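Local structure of 4-hydroxybutyrate coenzyme A transferase (Shewanella oneidensis, 2OAS) at residues L228-E233 against I248-K253. The protein binds coenzyme A and probably transfers it between carboxylic acids such as acetate and 4-hydroxybutyrate. Residues are numbered along the deposited sequence; the frame is centred on the assembly and turned at random.
Sequences LGVHTE and INNTKK. With COA (coenzyme A), chain C.
Leu228 and Ile248 form a single backbone bridge where the loop 248-253 meets the start of strand 229-230, which runs parallel to strand 206-208 in a mixed sheet; the buried contact is joined by four hydrogen bonds and by packing among Leu228, Val230 and Ile248. Leu228 O takes two backbone donors, Asn249 N at 3.0 Å and, less directly aligned with the carbonyl, Asn250 N at 3.2 Å. From the Asn250 side chain, OD1 receives Val230 N at 2.7 Å, the donor lying nearly in line with the amide C=O, although the hydrogen bond is bent at the hydrogen (131°). CG of Asn250 stands beside its own backbone N (chi1 -56°), which turns the amide toward the strand. Lys253 passes its chain along Gly229, bends at chi3 and brings NZ to 2.9 Å from Val230 O, above the carbonyl plane; the same ammonium also bonds Lys259 O. On the apolar side, Val230 CG2 lies 3.7 Å from Ile248 CD1, and Ile248 CG1 packs on Leu228 CB. An Asx turn, Asn249 OD1 accepting from Thr251 N, shapes the loop. Farther along the chain, Glu233 is joined covalently through CD to the coenzyme A sulfur S1P. Helix 237-244 packs on Val230 and Ile248 through Ile239, strand 206-208 bonds Gly229, and strand 260-262 touches Val230, Asn250 and Lys253, its Val261 also sharing a backbone hydrogen bond with Val230.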
# COMPACT_ATOMS: atom_id res chain seq x y z
N LEU A 228 -17.07 -20.91 7.27
CA LEU A 228 -16.59 -19.61 6.85
C LEU A 228 -16.36 -18.72 8.07
O LEU A 228 -17.09 -18.80 9.05
CB LEU A 228 -17.61 -18.96 5.92
CG LEU A 228 -17.36 -19.06 4.41
CD1 LEU A 228 -16.81 -20.43 4.04
CD2 LEU A 228 -18.67 -18.77 3.69
N GLY A 229 -15.34 -17.89 7.99
CA GLY A 229 -15.04 -16.99 9.09
C GLY A 229 -15.34 -15.55 8.71
O GLY A 229 -15.65 -15.26 7.56
N VAL A 230 -15.23 -14.66 9.68
CA VAL A 230 -15.50 -13.25 9.44
C VAL A 230 -14.53 -12.33 10.20
O VAL A 230 -14.42 -12.39 11.42
CB VAL A 230 -16.98 -12.90 9.84
CG1 VAL A 230 -17.18 -11.40 9.87
CG2 VAL A 230 -17.95 -13.54 8.87
N HIS A 231 -13.80 -11.51 9.44
CA HIS A 231 -12.86 -10.53 9.98
C HIS A 231 -12.94 -9.39 8.97
O HIS A 231 -12.19 -9.34 7.99
CB HIS A 231 -11.43 -11.08 10.03
CG HIS A 231 -10.48 -10.19 10.76
ND1 HIS A 231 -10.19 -10.34 12.09
CD2 HIS A 231 -9.86 -9.05 10.36
CE1 HIS A 231 -9.43 -9.33 12.50
NE2 HIS A 231 -9.22 -8.54 11.47
N THR A 232 -13.86 -8.47 9.21
CA THR A 232 -14.10 -7.40 8.26
C THR A 232 -14.18 -6.01 8.88
O THR A 232 -14.24 -5.85 10.09
CB THR A 232 -15.41 -7.74 7.50
OG1 THR A 232 -15.78 -6.69 6.61
CG2 THR A 232 -16.52 -7.99 8.50
N GLU A 233 -14.16 -5.02 8.01
CA GLU A 233 -14.29 -3.64 8.43
C GLU A 233 -15.70 -3.35 8.95
O GLU A 233 -15.91 -2.57 9.85
CB GLU A 233 -14.34 -2.71 7.20
CG GLU A 233 -13.18 -1.75 7.10
CD GLU A 233 -13.50 -0.53 6.27
OE1 GLU A 233 -12.58 0.00 5.61
N ILE A 248 -21.40 -19.83 8.56
CA ILE A 248 -20.33 -19.07 9.22
C ILE A 248 -20.21 -19.53 10.68
O ILE A 248 -21.20 -19.55 11.41
CB ILE A 248 -20.65 -17.56 9.20
CG1 ILE A 248 -20.51 -17.02 7.77
CG2 ILE A 248 -19.75 -16.81 10.15
CD1 ILE A 248 -20.84 -15.55 7.64
N ASN A 249 -19.00 -19.90 11.09
CA ASN A 249 -18.76 -20.34 12.47
C ASN A 249 -17.38 -19.94 12.98
O ASN A 249 -17.01 -20.28 14.09
CB ASN A 249 -18.93 -21.85 12.57
CG ASN A 249 -18.06 -22.59 11.60
OD1 ASN A 249 -16.88 -22.27 11.45
ND2 ASN A 249 -18.62 -23.59 10.93
N ASN A 250 -16.62 -19.24 12.15
CA ASN A 250 -15.30 -18.77 12.56
C ASN A 250 -14.42 -19.85 13.17
O ASN A 250 -13.51 -19.56 13.97
CB ASN A 250 -15.48 -17.62 13.57
CG ASN A 250 -16.31 -16.49 13.00
OD1 ASN A 250 -15.95 -15.89 11.98
ND2 ASN A 250 -17.43 -16.19 13.64
N THR A 251 -14.66 -21.08 12.78
CA THR A 251 -13.90 -22.20 13.30
C THR A 251 -12.48 -22.28 12.73
O THR A 251 -11.57 -22.78 13.39
CB THR A 251 -14.62 -23.53 13.00
OG1 THR A 251 -15.84 -23.57 13.74
CG2 THR A 251 -13.75 -24.71 13.38
N LYS A 252 -12.29 -21.77 11.52
CA LYS A 252 -10.97 -21.84 10.88
C LYS A 252 -10.07 -20.62 11.03
O LYS A 252 -9.01 -20.55 10.41
CB LYS A 252 -11.15 -22.19 9.40
CG LYS A 252 -11.88 -23.50 9.18
CD LYS A 252 -11.24 -24.60 10.01
CE LYS A 252 -12.13 -25.83 10.11
NZ LYS A 252 -11.58 -26.82 11.08
N LYS A 253 -10.48 -19.67 11.86
CA LYS A 253 -9.68 -18.47 12.10
C LYS A 253 -8.65 -18.74 13.19
O LYS A 253 -8.83 -19.64 14.01
CB LYS A 253 -10.57 -17.30 12.52
CG LYS A 253 -11.54 -16.79 11.44
CD LYS A 253 -11.96 -15.34 11.74
CE LYS A 253 -12.56 -15.19 13.14
NZ LYS A 253 -12.96 -13.81 13.53
N1A COA C . -17.16 7.31 -13.75
C2A COA C . -18.28 8.24 -13.69
N3A COA C . -19.30 7.89 -12.68
C4A COA C . -19.19 6.70 -11.83
C5A COA C . -18.07 5.79 -11.89
C6A COA C . -17.04 6.11 -12.90
N6A COA C . -15.90 5.28 -13.05
N7A COA C . -18.23 4.77 -10.97
C8A COA C . -19.45 5.06 -10.33
N9A COA C . -20.05 6.23 -10.83
C1B COA C . -21.30 6.84 -10.43
C2B COA C . -22.62 6.00 -10.47
O2B COA C . -23.48 6.39 -11.48
C3B COA C . -23.24 6.10 -9.08
O3B COA C . -24.61 6.60 -9.16
P3B COA C . -25.55 6.82 -7.90
O7A COA C . -25.74 5.62 -7.06
O8A COA C . -24.97 7.90 -7.05
O9A COA C . -26.84 7.29 -8.38
C4B COA C . -22.35 6.95 -8.26
O4B COA C . -21.23 7.38 -9.06
C5B COA C . -22.09 5.98 -7.03
O5B COA C . -21.40 4.79 -7.43
P1A COA C . -21.54 3.27 -6.77
O1A COA C . -22.88 2.75 -6.77
O2A COA C . -20.67 2.26 -7.48
O3A COA C . -21.01 3.51 -5.31
P2A COA C . -20.89 2.39 -4.23
O4A COA C . -21.71 2.75 -3.08
O5A COA C . -21.34 1.11 -4.74
O6A COA C . -19.51 2.08 -3.84
CBP COA C . -17.03 2.51 -3.63
CCP COA C . -18.26 1.86 -4.49
CDP COA C . -17.49 3.98 -3.90
CEP COA C . -15.63 2.25 -4.34
CAP COA C . -17.09 2.16 -1.98
OAP COA C . -16.87 0.72 -2.02
C9P COA C . -15.96 2.79 -1.16
O9P COA C . -16.23 3.74 -0.45
N8P COA C . -14.67 2.21 -1.26
C7P COA C . -13.39 2.52 -0.63
C6P COA C . -12.70 1.38 0.21
C5P COA C . -13.14 1.25 1.60
O5P COA C . -12.32 1.04 2.51
N4P COA C . -14.56 1.39 1.81
C3P COA C . -15.38 1.34 3.01
C2P COA C . -15.16 0.11 3.97
S1P COA C . -14.82 0.60 5.68